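Local coordinates for protein putative amidohydrolase (Unidentified, PDB 3MKV) that probably hydrolyses dipeptides ending in proline, as a zinc-dependent prolidase of the amidohydrolase superfamily, at residues 218-223 against 229-234; 242-245 against 251-254. One frame throughout, in Å; residues are numbered along the deposited sequence.

Contact 1. Residues 218-223 against 229-234. With ZN (zinc ion), chain J.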
ATOM      1  N   ARG A 218      -7.732  14.474 -26.678  1.00 51.17           N
ATOM      2  CA  ARG A 218      -9.116  14.214 -27.067  1.00 51.54           C
ATOM      3  C   ARG A 218      -9.961  13.682 -25.901  1.00 53.33           C
ATOM      4  O   ARG A 218     -11.133  14.036 -25.772  1.00 55.80           O
ATOM      5  CB  ARG A 218      -9.189  13.275 -28.276  1.00 50.44           C
ATOM      6  CG  ARG A 218      -8.538  13.834 -29.541  1.00 57.89           C
ATOM      7  CD  ARG A 218      -8.901  13.031 -30.797  1.00 55.72           C
ATOM      8  NE  ARG A 218      -8.027  11.872 -30.973  1.00 61.45           N
ATOM      9  CZ  ARG A 218      -6.989  11.837 -31.804  1.00 63.41           C
ATOM     10  NH1 ARG A 218      -6.690  12.892 -32.564  1.00 56.19           N
ATOM     11  NH2 ARG A 218      -6.251  10.741 -31.877  1.00 65.06           N
ATOM     12  N   ALA A 219      -9.386  12.837 -25.048  1.00 52.31           N
ATOM     13  CA  ALA A 219     -10.116  12.415 -23.841  1.00 51.09           C
ATOM     14  C   ALA A 219     -10.401  13.603 -22.919  1.00 48.01           C
ATOM     15  O   ALA A 219     -11.500  13.726 -22.389  1.00 52.42           O
ATOM     16  CB  ALA A 219      -9.362  11.333 -23.082  1.00 50.14           C
ATOM     17  N   ILE A 220      -9.408  14.470 -22.731  1.00 43.92           N
ATOM     18  CA  ILE A 220      -9.555  15.642 -21.865  1.00 43.99           C
ATOM     19  C   ILE A 220     -10.627  16.601 -22.394  1.00 45.41           C
ATOM     20  O   ILE A 220     -11.502  17.036 -21.651  1.00 48.73           O
ATOM     21  CB  ILE A 220      -8.202  16.383 -21.652  1.00 46.44           C
ATOM     22  CG1 ILE A 220      -7.235  15.524 -20.828  1.00 45.42           C
ATOM     23  CG2 ILE A 220      -8.419  17.682 -20.914  1.00 42.67           C
ATOM     24  CD1 ILE A 220      -5.754  15.878 -20.994  1.00 38.55           C
ATOM     25  N   VAL A 221     -10.570  16.912 -23.686  1.00 47.27           N
ATOM     26  CA  VAL A 221     -11.561  17.786 -24.312  1.00 42.97           C
ATOM     27  C   VAL A 221     -12.998  17.226 -24.201  1.00 43.94           C
ATOM     28  O   VAL A 221     -13.940  17.955 -23.898  1.00 44.14           O
ATOM     29  CB  VAL A 221     -11.208  18.048 -25.796  1.00 38.92           C
ATOM     30  CG1 VAL A 221     -12.283  18.855 -26.439  1.00 44.34           C
ATOM     31  CG2 VAL A 221      -9.849  18.764 -25.924  1.00 27.76           C
ATOM     32  N   ALA A 222     -13.163  15.930 -24.444  1.00 46.93           N
ATOM     33  CA  ALA A 222     -14.476  15.294 -24.331  1.00 47.63           C
ATOM     34  C   ALA A 222     -15.023  15.392 -22.911  1.00 44.25           C
ATOM     35  O   ALA A 222     -16.186  15.730 -22.705  1.00 50.48           O
ATOM     36  CB  ALA A 222     -14.400  13.855 -24.772  1.00 48.87           C
ATOM     37  N   GLU A 223     -14.174  15.114 -21.931  1.00 44.15           N
ATOM     38  CA  GLU A 223     -14.534  15.292 -20.523  1.00 46.87           C
ATOM     39  C   GLU A 223     -15.009  16.707 -20.179  1.00 47.67           C
ATOM     40  O   GLU A 223     -15.991  16.866 -19.454  1.00 50.84           O
ATOM     41  CB  GLU A 223     -13.363  14.905 -19.612  1.00 49.77           C
ATOM     42  CG  GLU A 223     -13.145  13.417 -19.496  1.00 59.57           C
ATOM     43  CD  GLU A 223     -14.432  12.667 -19.210  1.00 61.99           C
ATOM     44  OE1 GLU A 223     -15.196  13.122 -18.335  1.00 60.82           O
ATOM     45  OE2 GLU A 223     -14.676  11.622 -19.857  1.00 67.59           O
ATOM     46  N   THR A 229     -18.157  22.867 -20.701  1.00 52.01           N
ATOM     47  CA  THR A 229     -17.041  23.787 -20.728  1.00 49.71           C
ATOM     48  C   THR A 229     -15.987  23.341 -21.743  1.00 50.75           C
ATOM     49  O   THR A 229     -16.284  22.541 -22.625  1.00 50.68           O
ATOM     50  CB  THR A 229     -16.466  24.057 -19.325  1.00 47.57           C
ATOM     51  OG1 THR A 229     -15.613  25.202 -19.373  1.00 51.37           O
ATOM     52  CG2 THR A 229     -15.705  22.848 -18.783  1.00 47.44           C
ATOM     53  N   TYR A 230     -14.772  23.866 -21.635  1.00 46.57           N
ATOM     54  CA  TYR A 230     -13.784  23.687 -22.690  1.00 42.13           C
ATOM     55  C   TYR A 230     -12.371  23.567 -22.109  1.00 48.24           C
ATOM     56  O   TYR A 230     -12.159  23.649 -20.894  1.00 50.89           O
ATOM     57  CB  TYR A 230     -13.850  24.875 -23.672  1.00 42.84           C
ATOM     58  CG  TYR A 230     -13.375  26.165 -23.039  1.00 39.59           C
ATOM     59  CD1 TYR A 230     -12.039  26.559 -23.134  1.00 38.41           C
ATOM     60  CD2 TYR A 230     -14.246  26.954 -22.295  1.00 40.34           C
ATOM     61  CE1 TYR A 230     -11.590  27.724 -22.519  1.00 32.93           C
ATOM     62  CE2 TYR A 230     -13.817  28.109 -21.684  1.00 39.03           C
ATOM     63  CZ  TYR A 230     -12.492  28.491 -21.795  1.00 37.53           C
ATOM     64  OH  TYR A 230     -12.073  29.642 -21.180  1.00 42.43           O
ATOM     65  N   VAL A 231     -11.402  23.398 -23.000  1.00 47.20           N
ATOM     66  CA  VAL A 231     -10.012  23.226 -22.633  1.00 40.29           C
ATOM     67  C   VAL A 231      -9.160  24.365 -23.204  1.00 43.67           C
ATOM     68  O   VAL A 231      -9.303  24.750 -24.368  1.00 42.69           O
ATOM     69  CB  VAL A 231      -9.485  21.868 -23.169  1.00 39.77           C
ATOM     70  CG1 VAL A 231      -7.958  21.749 -23.006  1.00 29.20           C
ATOM     71  CG2 VAL A 231     -10.222  20.680 -22.495  1.00 38.44           C
ATOM     72  N   LEU A 232      -8.276  24.919 -22.384  1.00 44.86           N
ATOM     73  CA  LEU A 232      -7.284  25.858 -22.892  1.00 42.48           C
ATOM     74  C   LEU A 232      -5.958  25.142 -22.751  1.00 46.02           C
ATOM     75  O   LEU A 232      -5.781  24.355 -21.817  1.00 38.54           O
ATOM     76  CB  LEU A 232      -7.276  27.171 -22.106  1.00 41.64           C
ATOM     77  CG  LEU A 232      -6.983  27.087 -20.603  1.00 44.62           C
ATOM     78  CD1 LEU A 232      -6.090  28.230 -20.146  1.00 33.48           C
ATOM     79  CD2 LEU A 232      -8.279  27.041 -19.793  1.00 37.46           C
ATOM     80  N   ALA A 233      -5.042  25.394 -23.685  1.00 46.39           N
ATOM     81  CA  ALA A 233      -3.815  24.632 -23.769  1.00 46.36           C
ATOM     82  C   ALA A 233      -2.638  25.530 -24.008  1.00 49.39           C
ATOM     83  O   ALA A 233      -2.652  26.346 -24.917  1.00 50.50           O
ATOM     84  CB  ALA A 233      -3.907  23.606 -24.877  1.00 50.00           C
ATOM     85  N   HIS A 234      -1.619  25.372 -23.176  1.00 52.78           N
ATOM     86  CA  HIS A 234      -0.358  26.072 -23.335  1.00 54.56           C
ATOM     87  C   HIS A 234       0.388  25.380 -24.488  1.00 57.56           C
ATOM     88  O   HIS A 234       0.572  24.160 -24.470  1.00 60.25           O
ATOM     89  CB  HIS A 234       0.386  26.015 -21.992  1.00 49.76           C
ATOM     90  CG  HIS A 234       1.877  26.137 -22.083  1.00 49.96           C
ATOM     91  ND1 HIS A 234       2.574  27.162 -21.481  1.00 57.49           N
ATOM     92  CD2 HIS A 234       2.808  25.333 -22.645  1.00 51.86           C
ATOM     93  CE1 HIS A 234       3.869  27.001 -21.691  1.00 48.42           C
ATOM     94  NE2 HIS A 234       4.036  25.900 -22.401  1.00 57.34           N
TER
HETATM   95 ZN    ZN J 426       1.645  28.778 -19.940  1.00 66.26          ZN
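V231 meets I220 and V221 of helix 214-225 mainly through one methyl, CG2. That CG2 reaches V221 CA at 3.7 Å and I220 CG2 at 3.8 Å, so one branch touches two neighbouring residues of the helix, backbone included. A further methyl, V221 CG2, stands 3.9 Å from V231 CG2, and both helix side chains cross that of V231 at about a right angle. The V231 CB bond points toward the helix; with CG1 anti to the backbone N (chi1 171°), CG2 is left anti to the carbonyl carbon, on the side of V221. I220 presents its CG2 branch here while the same residue also packs on V177 and V181 of helix 174-187; A224, one residue beyond 218-223, touches V231 too. All three contact residues are buried, and the interaction is entirely apolar.

Three residues along the chain, H234 belongs to the metal site. Its ND1 binds the zinc at 2.4 Å. NE2 of H234 gives its hydrogen bond to G198 O, and H142 stacks on the ring, which together should fix the rotation of the imidazole. A233 pairs with T251 of strand 251-254 through the backbone, and V231, just before its own strand, with R250. An outer helix packed against the residue that leads into a barrel strand, with a metal-binding histidine near that strand's C-terminal end, is the arrangement of the amidohydrolase TIM barrel.

Contact 2. Residues 242-245 against 251-254. With ZN (zinc ion), chain J.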
ATOM      1  N   ALA A 242      -1.045  23.171 -33.690  1.00 56.40           N
ATOM      2  CA  ALA A 242      -1.896  22.499 -34.665  1.00 54.90           C
ATOM      3  C   ALA A 242      -2.577  21.235 -34.126  1.00 53.47           C
ATOM      4  O   ALA A 242      -3.772  21.019 -34.353  1.00 53.20           O
ATOM      5  CB  ALA A 242      -1.089  22.181 -35.938  1.00 54.14           C
ATOM      6  N   ARG A 243      -1.823  20.391 -33.425  1.00 53.73           N
ATOM      7  CA  ARG A 243      -2.373  19.110 -32.962  1.00 55.68           C
ATOM      8  C   ARG A 243      -3.416  19.327 -31.871  1.00 54.09           C
ATOM      9  O   ARG A 243      -4.452  18.650 -31.828  1.00 54.06           O
ATOM     10  CB  ARG A 243      -1.265  18.170 -32.477  1.00 54.23           C
ATOM     11  CG  ARG A 243      -0.289  18.814 -31.512  1.00 64.67           C
ATOM     12  CD  ARG A 243       0.984  17.984 -31.361  1.00 67.04           C
ATOM     13  NE  ARG A 243       0.694  16.592 -31.030  1.00 70.93           N
ATOM     14  CZ  ARG A 243       0.647  16.096 -29.793  1.00 65.07           C
ATOM     15  NH1 ARG A 243       0.864  16.878 -28.734  1.00 51.30           N
ATOM     16  NH2 ARG A 243       0.378  14.810 -29.616  1.00 60.35           N
ATOM     17  N   ALA A 244      -3.125  20.281 -30.996  1.00 48.60           N
ATOM     18  CA  ALA A 244      -4.038  20.675 -29.941  1.00 51.22           C
ATOM     19  C   ALA A 244      -5.380  21.093 -30.515  1.00 49.15           C
ATOM     20  O   ALA A 244      -6.436  20.674 -30.043  1.00 55.97           O
ATOM     21  CB  ALA A 244      -3.427  21.821 -29.129  1.00 52.69           C
ATOM     22  N   VAL A 245      -5.341  21.924 -31.544  1.00 49.80           N
ATOM     23  CA  VAL A 245      -6.571  22.386 -32.172  1.00 52.02           C
ATOM     24  C   VAL A 245      -7.344  21.274 -32.885  1.00 54.36           C
ATOM     25  O   VAL A 245      -8.579  21.265 -32.867  1.00 55.10           O
ATOM     26  CB  VAL A 245      -6.308  23.570 -33.113  1.00 51.16           C
ATOM     27  CG1 VAL A 245      -7.492  23.793 -34.026  1.00 57.27           C
ATOM     28  CG2 VAL A 245      -6.034  24.810 -32.292  1.00 42.43           C
ATOM     29  N   THR A 251      -9.123  27.312 -26.577  1.00 47.53           N
ATOM     30  CA  THR A 251      -8.208  28.446 -26.579  1.00 47.38           C
ATOM     31  C   THR A 251      -6.770  27.981 -26.472  1.00 46.52           C
ATOM     32  O   THR A 251      -6.475  27.008 -25.779  1.00 42.98           O
ATOM     33  CB  THR A 251      -8.555  29.559 -25.508  1.00 44.96           C
ATOM     34  OG1 THR A 251      -8.166  29.151 -24.188  1.00 42.01           O
ATOM     35  CG2 THR A 251     -10.042  29.879 -25.524  1.00 42.69           C
ATOM     36  N   ILE A 252      -5.895  28.678 -27.190  1.00 45.41           N
ATOM     37  CA  ILE A 252      -4.471  28.401 -27.185  1.00 41.63           C
ATOM     38  C   ILE A 252      -3.735  29.518 -26.468  1.00 41.62           C
ATOM     39  O   ILE A 252      -4.042  30.697 -26.648  1.00 42.76           O
ATOM     40  CB  ILE A 252      -3.924  28.331 -28.607  1.00 46.97           C
ATOM     41  CG1 ILE A 252      -4.569  27.172 -29.388  1.00 49.03           C
ATOM     42  CG2 ILE A 252      -2.410  28.236 -28.574  1.00 43.48           C
ATOM     43  CD1 ILE A 252      -4.123  25.783 -28.932  1.00 49.15           C
ATOM     44  N   GLU A 253      -2.762  29.148 -25.654  1.00 42.94           N
ATOM     45  CA  GLU A 253      -2.125  30.103 -24.773  1.00 48.12           C
ATOM     46  C   GLU A 253      -0.707  30.399 -25.249  1.00 50.81           C
ATOM     47  O   GLU A 253       0.090  29.483 -25.475  1.00 49.65           O
ATOM     48  CB  GLU A 253      -2.122  29.593 -23.327  1.00 48.80           C
ATOM     49  CG  GLU A 253      -3.490  29.164 -22.802  1.00 53.96           C
ATOM     50  CD  GLU A 253      -4.539  30.269 -22.848  1.00 58.57           C
ATOM     51  OE1 GLU A 253      -4.344  31.314 -22.182  1.00 54.61           O
ATOM     52  OE2 GLU A 253      -5.570  30.078 -23.540  1.00 53.97           O
ATOM     53  N   HIS A 254      -0.412  31.687 -25.397  1.00 48.95           N
ATOM     54  CA  HIS A 254       0.895  32.144 -25.845  1.00 51.30           C
ATOM     55  C   HIS A 254       0.954  32.110 -27.367  1.00 55.75           C
ATOM     56  O   HIS A 254       0.765  33.142 -28.021  1.00 57.02           O
ATOM     57  CB  HIS A 254       2.007  31.303 -25.222  1.00 50.97           C
ATOM     58  CG  HIS A 254       1.901  31.174 -23.733  1.00 54.95           C
ATOM     59  ND1 HIS A 254       1.820  32.266 -22.893  1.00 65.00           N
ATOM     60  CD2 HIS A 254       1.875  30.083 -22.931  1.00 51.68           C
ATOM     61  CE1 HIS A 254       1.745  31.853 -21.640  1.00 54.90           C
ATOM     62  NE2 HIS A 254       1.776  30.532 -21.635  1.00 52.37           N
TER
HETATM   63 ZN    ZN J 426       1.645  28.778 -19.940  1.00 66.26          ZN
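Between helix residues 242-245 and strand 251-254 the closest CA pair is V245 and I252, 8.1 Å apart, so side chains must fill the gap. I252 does so almost alone. Its CB bond points toward the helix, and CD1 at the end of the longer branch lies 4.0 Å from A244 CB and equally 4.0 Å from V245 CG2. I252 CG1 is also 4.0 Å from V245 CG2, and the two side chains cross at about a right angle. CG1 sits anti to the carbonyl carbon (chi1 -63°), and a further turn at chi2 of -71° brings CD1 to touch both the alanine and the valine. I252 also packs on V273 of the next strand, and A244 on V249.

The alternate residues T251 and E253 carry polar groups. T251 OG1 donates to E253 OE2 at 2.8 Å, nearly along the C-O axis of the carboxylate, and R106 completes the group with a salt bridge to the same oxygen. OE1 of E253 hydrogen-bonds to ND1 of H65, a ligand of the other zinc site. H254 binds zinc through NE2 at 2.4 Å, while its ND1 pairs with T276 OG1; E253 CB lies over one face of the ring, toward the rim.

The chemistry divides sharply: I252 gives the helix a wholly apolar seat, whereas its neighbours form a buried charged network. That network probably steadies H65, and the pairing of H254 ND1 leaves NE2 to the metal.

Both contacts lie in the amidohydrolase barrel, in series and without nesting or crossing. Going from the N terminus, helix 214-225 turns back into strand 232-235, and contact 1 closes that short connection. The chain then runs through helix 238-246 to strand 251-254, where contact 2 closes the next one and completes a beta-alpha-beta unit. Their centres are 11 Å apart, and the two strands are parallel neighbours in one sheet: A233 O to E253 N measures 2.9 Å, a probable hydrogen bond. Two successive outer helices are thus tied to adjacent barrel strands, and at the ends of those strands H234 and H254 bind the same zinc.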